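Coatomer subunit delta (Saccharomyces cerevisiae, PDB 5FJZ) is a subunit of the COPI coatomer, probably needed for retrograde Golgi-to-ER transport of dilysine-tagged proteins, and through its mu-homology domain binds tryptophan-based motifs of Dsl1. Local coordinates at residues I15-R29 / Y256-Q270. Sequence-based numbering, arbitrary orientation. Where two conformers were deposited one is given.
Sequences ILISIKEVINAEFSR and YDVITSLKSDEYLVQ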
loop_
_atom_site.group_PDB
_atom_site.type_symbol
_atom_site.label_atom_id
_atom_site.label_comp_id
_atom_site.label_asym_id
_atom_site.label_seq_id
_atom_site.Cartn_x
_atom_site.Cartn_y
_atom_site.Cartn_z
ATOM N N ILE A 15 -28.626 -8.008 15.922
ATOM C CA ILE A 15 -27.447 -8.771 15.517
ATOM C C ILE A 15 -27.468 -8.952 14.016
ATOM O O ILE A 15 -28.447 -9.449 13.455
ATOM C CB ILE A 15 -27.375 -10.169 16.173
ATOM C CG1 ILE A 15 -27.177 -9.993 17.692
ATOM C CG2 ILE A 15 -26.214 -10.976 15.618
ATOM C CD1 ILE A 15 -27.171 -11.255 18.489
ATOM N N LEU A 16 -26.338 -8.626 13.365
ATOM C CA LEU A 16 -26.169 -8.925 11.958
ATOM C C LEU A 16 -24.866 -9.588 11.741
ATOM O O LEU A 16 -23.805 -9.019 12.100
ATOM C CB LEU A 16 -26.279 -7.643 11.095
ATOM C CG LEU A 16 -26.074 -7.830 9.593
ATOM C CD1 LEU A 16 -27.231 -8.630 8.959
ATOM C CD2 LEU A 16 -26.042 -6.476 8.931
ATOM N N ILE A 17 -24.908 -10.790 11.126
ATOM C CA ILE A 17 -23.713 -11.550 10.843
ATOM C C ILE A 17 -23.447 -11.523 9.344
ATOM O O ILE A 17 -24.359 -11.766 8.549
ATOM C CB ILE A 17 -23.868 -13.023 11.345
ATOM C CG1 ILE A 17 -23.968 -13.071 12.881
ATOM C CG2 ILE A 17 -22.730 -13.860 10.818
ATOM C CD1 ILE A 17 -24.582 -14.357 13.368
ATOM N N SER A 18 -22.211 -11.173 8.946
ATOM C CA SER A 18 -21.836 -11.089 7.552
ATOM C C SER A 18 -20.767 -12.123 7.280
ATOM O O SER A 18 -19.734 -12.154 7.944
ATOM C CB SER A 18 -21.334 -9.691 7.214
ATOM O OG SER A 18 -20.986 -9.638 5.853
ATOM N N ILE A 19 -21.007 -13.001 6.273
ATOM C CA ILE A 19 -20.020 -13.960 5.900
ATOM C C ILE A 19 -19.514 -13.563 4.518
ATOM O O ILE A 19 -20.300 -13.607 3.507
ATOM C CB ILE A 19 -20.646 -15.367 5.864
ATOM C CG1 ILE A 19 -21.201 -15.745 7.248
ATOM C CG2 ILE A 19 -19.644 -16.418 5.418
ATOM C CD1 ILE A 19 -22.061 -17.010 7.260
ATOM N N LYS A 20 -18.270 -13.096 4.467
ATOM C CA LYS A 20 -17.766 -12.446 3.233
ATOM C C LYS A 20 -16.643 -13.231 2.665
ATOM O O LYS A 20 -15.679 -13.533 3.388
ATOM C CB LYS A 20 -17.306 -11.032 3.585
ATOM C CG LYS A 20 -18.419 -10.068 3.951
ATOM C CD LYS A 20 -17.845 -8.694 4.388
ATOM C CE LYS A 20 -18.868 -7.605 4.175
ATOM N NZ LYS A 20 -18.552 -6.375 4.974
ATOM N N GLU A 21 -16.755 -13.671 1.418
ATOM C CA GLU A 21 -15.678 -14.399 0.721
ATOM C C GLU A 21 -15.193 -13.682 -0.505
ATOM O O GLU A 21 -15.980 -12.987 -1.234
ATOM C CB GLU A 21 -16.055 -15.858 0.411
ATOM C CG GLU A 21 -16.249 -16.590 1.723
ATOM C CD GLU A 21 -16.689 -18.022 1.620
ATOM O OE1 GLU A 21 -17.332 -18.368 0.589
ATOM O OE2 GLU A 21 -16.351 -18.805 2.543
ATOM N N VAL A 22 -13.885 -13.687 -0.677
ATOM C CA VAL A 22 -13.206 -13.055 -1.820
ATOM C C VAL A 22 -12.348 -14.067 -2.551
ATOM O O VAL A 22 -11.655 -14.839 -1.943
ATOM C CB VAL A 22 -12.273 -11.932 -1.330
ATOM C CG1 VAL A 22 -11.485 -11.314 -2.465
ATOM C CG2 VAL A 22 -13.056 -10.884 -0.599
ATOM N N ILE A 23 -12.490 -14.103 -3.879
ATOM C CA ILE A 23 -11.859 -15.127 -4.695
ATOM C C ILE A 23 -10.885 -14.472 -5.647
ATOM O O ILE A 23 -11.285 -13.591 -6.413
ATOM C CB ILE A 23 -12.881 -16.047 -5.414
ATOM C CG1 ILE A 23 -12.203 -17.145 -6.278
ATOM C CG2 ILE A 23 -13.887 -15.242 -6.241
ATOM C CD1 ILE A 23 -11.508 -18.184 -5.451
ATOM N N ASN A 24 -9.661 -14.973 -5.648
ATOM C CA ASN A 24 -8.660 -14.723 -6.649
ATOM C C ASN A 24 -8.502 -15.995 -7.515
ATOM O O ASN A 24 -8.518 -17.163 -6.987
ATOM C CB ASN A 24 -7.267 -14.451 -6.057
ATOM C CG ASN A 24 -7.196 -13.206 -5.165
ATOM O OD1 ASN A 24 -6.619 -13.256 -4.092
ATOM N ND2 ASN A 24 -7.806 -12.168 -5.539
ATOM N N ALA A 25 -8.324 -15.772 -8.807
ATOM C CA ALA A 25 -8.096 -16.870 -9.727
ATOM C C ALA A 25 -7.324 -16.352 -10.943
ATOM O O ALA A 25 -7.592 -15.216 -11.444
ATOM C CB ALA A 25 -9.428 -17.487 -10.125
ATOM N N GLU A 26 -6.406 -17.137 -11.472
ATOM C CA GLU A 26 -5.673 -16.810 -12.697
ATOM C C GLU A 26 -5.686 -17.950 -13.736
ATOM O O GLU A 26 -5.547 -19.153 -13.372
ATOM C CB GLU A 26 -4.213 -16.468 -12.350
ATOM C CG GLU A 26 -3.318 -16.098 -13.557
ATOM C CD GLU A 26 -1.963 -15.476 -13.203
ATOM O OE1 GLU A 26 -1.836 -14.964 -12.054
ATOM O OE2 GLU A 26 -1.053 -15.496 -14.067
ATOM N N PHE A 27 -5.858 -17.568 -14.968
ATOM C CA PHE A 27 -6.040 -18.534 -16.133
ATOM C C PHE A 27 -5.059 -18.182 -17.200
ATOM O O PHE A 27 -4.663 -17.027 -17.343
ATOM C CB PHE A 27 -7.464 -18.473 -16.738
ATOM C CG PHE A 27 -8.540 -18.689 -15.782
ATOM C CD1 PHE A 27 -8.971 -17.660 -14.964
ATOM C CD2 PHE A 27 -9.146 -19.924 -15.638
ATOM C CE1 PHE A 27 -9.980 -17.842 -14.061
ATOM C CE2 PHE A 27 -10.154 -20.109 -14.737
ATOM C CZ PHE A 27 -10.567 -19.098 -13.910
ATOM N N SER A 28 -4.476 -19.198 -17.883
ATOM C CA SER A 28 -3.823 -18.954 -19.089
ATOM C C SER A 28 -4.844 -18.527 -20.166
ATOM O O SER A 28 -6.046 -18.715 -20.026
ATOM C CB SER A 28 -3.071 -20.191 -19.548
ATOM O OG SER A 28 -1.933 -20.398 -18.722
ATOM N N ARG A 29 -4.380 -18.005 -21.296
ATOM C CA ARG A 29 -5.350 -17.516 -22.323
ATOM C C ARG A 29 -6.211 -18.636 -22.847
ATOM O O ARG A 29 -7.357 -18.374 -23.196
ATOM C CB ARG A 29 -4.652 -16.908 -23.532
ATOM C CG ARG A 29 -3.495 -16.131 -23.102
ATOM C CD ARG A 29 -2.858 -15.345 -24.157
ATOM N NE ARG A 29 -1.926 -14.494 -23.495
ATOM C CZ ARG A 29 -1.098 -13.677 -24.130
ATOM N NH1 ARG A 29 -1.078 -13.617 -25.456
ATOM N NH2 ARG A 29 -0.335 -12.872 -23.395
ATOM N N TYR A 256 -31.541 -12.714 15.070
ATOM C CA TYR A 256 -30.358 -12.281 14.284
ATOM C C TYR A 256 -30.667 -12.423 12.790
ATOM O O TYR A 256 -31.669 -13.018 12.408
ATOM C CB TYR A 256 -29.138 -13.065 14.645
ATOM C CG TYR A 256 -29.224 -14.528 14.258
ATOM C CD1 TYR A 256 -29.858 -15.449 15.102
ATOM C CD2 TYR A 256 -28.642 -15.000 13.084
ATOM C CE1 TYR A 256 -29.947 -16.790 14.773
ATOM C CE2 TYR A 256 -28.738 -16.329 12.733
ATOM C CZ TYR A 256 -29.361 -17.221 13.590
ATOM O OH TYR A 256 -29.448 -18.511 13.249
ATOM N N ASP A 257 -29.822 -11.817 11.959
ATOM C CA ASP A 257 -29.880 -11.975 10.518
ATOM C C ASP A 257 -28.482 -12.244 9.998
ATOM O O ASP A 257 -27.475 -11.967 10.701
ATOM C CB ASP A 257 -30.363 -10.660 9.939
ATOM C CG ASP A 257 -31.751 -10.719 9.339
ATOM O OD1 ASP A 257 -32.668 -11.096 10.076
ATOM O OD2 ASP A 257 -31.952 -10.355 8.150
ATOM N N VAL A 258 -28.396 -12.740 8.768
ATOM C CA VAL A 258 -27.145 -13.137 8.145
ATOM C C VAL A 258 -27.174 -12.620 6.707
ATOM O O VAL A 258 -28.212 -12.761 6.022
ATOM C CB VAL A 258 -27.009 -14.640 8.125
ATOM C CG1 VAL A 258 -25.750 -15.112 7.380
ATOM C CG2 VAL A 258 -26.993 -15.221 9.558
ATOM N N ILE A 259 -26.060 -12.012 6.305
ATOM C CA ILE A 259 -25.756 -11.708 4.933
ATOM C C ILE A 259 -24.575 -12.543 4.481
ATOM O O ILE A 259 -23.538 -12.556 5.178
ATOM C CB ILE A 259 -25.443 -10.240 4.785
ATOM C CG1 ILE A 259 -26.672 -9.423 5.069
ATOM C CG2 ILE A 259 -24.844 -9.935 3.375
ATOM C CD1 ILE A 259 -26.432 -7.952 5.193
ATOM N N THR A 260 -24.675 -13.264 3.339
ATOM C CA THR A 260 -23.504 -13.867 2.695
ATOM C C THR A 260 -23.120 -13.158 1.413
ATOM O O THR A 260 -23.997 -12.581 0.734
ATOM C CB THR A 260 -23.635 -15.320 2.307
ATOM O OG1 THR A 260 -24.757 -15.447 1.420
ATOM C CG2 THR A 260 -23.843 -16.171 3.511
ATOM N N SER A 261 -21.831 -13.097 1.131
ATOM C CA SER A 261 -21.305 -12.422 -0.129
ATOM C C SER A 261 -20.105 -13.142 -0.712
ATOM O O SER A 261 -19.351 -13.846 0.009
ATOM C CB SER A 261 -20.940 -10.946 0.046
ATOM O OG SER A 261 -20.104 -10.784 1.172
ATOM N N LEU A 262 -19.918 -12.970 -2.033
ATOM C CA LEU A 262 -18.753 -13.460 -2.796
ATOM C C LEU A 262 -18.413 -12.418 -3.839
ATOM O O LEU A 262 -19.350 -11.859 -4.466
ATOM C CB LEU A 262 -19.060 -14.763 -3.503
ATOM C CG LEU A 262 -17.925 -15.377 -4.324
ATOM C CD1 LEU A 262 -16.816 -15.917 -3.466
ATOM C CD2 LEU A 262 -18.504 -16.491 -5.202
ATOM N N LYS A 263 -17.156 -11.991 -3.836
ATOM C CA LYS A 263 -16.618 -10.901 -4.610
ATOM C C LYS A 263 -15.341 -11.450 -5.253
ATOM O O LYS A 263 -14.507 -12.107 -4.589
ATOM C CB LYS A 263 -16.304 -9.694 -3.716
ATOM C CG LYS A 263 -15.806 -8.432 -4.391
ATOM C CD LYS A 263 -15.615 -7.218 -3.449
ATOM C CE LYS A 263 -15.000 -6.054 -4.144
ATOM N NZ LYS A 263 -15.974 -4.965 -4.304
ATOM N N SER A 264 -15.170 -11.180 -6.548
ATOM C CA SER A 264 -13.841 -11.321 -7.174
ATOM C C SER A 264 -12.851 -10.260 -6.688
ATOM O O SER A 264 -13.205 -9.173 -6.305
ATOM C CB SER A 264 -13.939 -11.256 -8.701
ATOM O OG SER A 264 -14.477 -9.973 -9.109
ATOM N N ASP A 265 -11.585 -10.587 -6.675
ATOM C CA ASP A 265 -10.496 -9.578 -6.487
ATOM C C ASP A 265 -9.541 -9.706 -7.691
ATOM O O ASP A 265 -9.834 -9.189 -8.767
ATOM C CB ASP A 265 -9.878 -9.764 -5.109
ATOM C CG ASP A 265 -8.765 -8.722 -4.821
ATOM O OD1 ASP A 265 -8.642 -7.773 -5.595
ATOM O OD2 ASP A 265 -7.956 -8.933 -3.916
ATOM N N GLU A 266 -8.460 -10.439 -7.591
ATOM C CA GLU A 266 -7.528 -10.593 -8.697
ATOM C C GLU A 266 -7.920 -11.828 -9.540
ATOM O O GLU A 266 -7.532 -12.900 -9.224
ATOM C CB GLU A 266 -6.094 -10.712 -8.188
ATOM C CG GLU A 266 -5.608 -9.421 -7.494
ATOM C CD GLU A 266 -4.163 -9.472 -6.937
ATOM O OE1 GLU A 266 -3.484 -10.533 -6.969
ATOM O OE2 GLU A 266 -3.721 -8.448 -6.379
ATOM N N TYR A 267 -8.788 -11.596 -10.522
ATOM C CA TYR A 267 -9.521 -12.621 -11.179
ATOM C C TYR A 267 -9.262 -12.345 -12.651
ATOM O O TYR A 267 -9.906 -11.465 -13.265
ATOM C CB TYR A 267 -10.964 -12.623 -10.862
ATOM C CG TYR A 267 -11.651 -13.977 -10.948
ATOM C CD1 TYR A 267 -12.000 -14.514 -12.195
ATOM C CD2 TYR A 267 -12.089 -14.643 -9.816
ATOM C CE1 TYR A 267 -12.715 -15.698 -12.285
ATOM C CE2 TYR A 267 -12.804 -15.831 -9.898
ATOM C CZ TYR A 267 -13.063 -16.387 -11.133
ATOM O OH TYR A 267 -13.763 -17.595 -11.233
ATOM N N LEU A 268 -8.294 -13.058 -13.194
ATOM C CA LEU A 268 -7.811 -12.717 -14.510
ATOM C C LEU A 268 -7.264 -13.808 -15.475
ATOM O O LEU A 268 -6.870 -14.825 -15.059
ATOM C CB LEU A 268 -6.731 -11.651 -14.373
ATOM C CG LEU A 268 -5.270 -11.831 -14.002
ATOM C CD1 LEU A 268 -4.960 -10.796 -12.921
ATOM C CD2 LEU A 268 -4.827 -13.169 -13.537
ATOM N N VAL A 269 -7.191 -13.431 -16.743
ATOM C CA VAL A 269 -6.567 -14.231 -17.788
ATOM C C VAL A 269 -5.377 -13.521 -18.335
ATOM O O VAL A 269 -5.393 -12.358 -18.713
ATOM C CB VAL A 269 -7.552 -14.975 -18.724
ATOM C CG1 VAL A 269 -8.964 -14.532 -18.587
ATOM C CG2 VAL A 269 -7.047 -15.142 -20.155
ATOM N N GLN A 270 -4.303 -14.253 -18.412
ATOM C CA GLN A 270 -3.018 -13.698 -18.657
ATOM C C GLN A 270 -2.231 -14.541 -19.660
ATOM O O GLN A 270 -1.563 -14.014 -20.543
ATOM C CB GLN A 270 -2.328 -13.716 -17.295
ATOM C CG GLN A 270 -0.961 -13.162 -17.181
ATOM C CD GLN A 270 -0.922 -12.171 -16.054
ATOM O OE1 GLN A 270 -1.064 -12.516 -14.881
ATOM N NE2 GLN A 270 -0.821 -10.916 -16.412
ATOM O OXT GLN A 270 -2.173 -15.757 -19.442
HETATM O O HOH W 1 -17.543 -10.764 -0.343
HETATM O O HOH W 2 -20.054 -16.469 -0.400
#
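Y267 lays its ring over the methyl group of A25, whose CB sits 3.9 Å from the ring centroid and only 15° off the normal, a CH-pi contact that a small residue permits at such close quarters. The same ring meets I23 through Y267 CE2, 3.9 Å from I23 CG2, and touches F27 CE1 with its own CE1, while its hydroxyl reaches the backbone oxygen of L123. In I23 it is CG1 that stands opposite the backbone N (chi1 -180°), which brings CG2 round to both Y267 and L262 CD1. All these groups lie on the buried face of a parallel strand pair, 15-27 beside 257-269, the first and last strands of the mu-homology domain, which run together through the middle of its long mixed sheet. Beta-branched I17, I19, V258 and T260 suit this extended backbone. I259 N donates to I17 O at 2.8 Å, and I19 N returns a bond to I259 O. At D265 and E266 a beta bulge, with an inverse gamma turn centred on E266, shifts the register by one; pairing resumes where A25 N meets E266 O at 3.0 Å. On the other face L16 CD1 packs on I259 CD1, and E26 CG lies against L268 CD2, its carboxylate going on to R110 of the second subunit. Beyond the strands, the long arm of R29 is extended from CG to NE, and R29 NE bonds Q270 O at 3.0 Å; this C-terminal carboxylate oxygen lies in the guanidinium plane, and NH1 forms a salt bridge with D215.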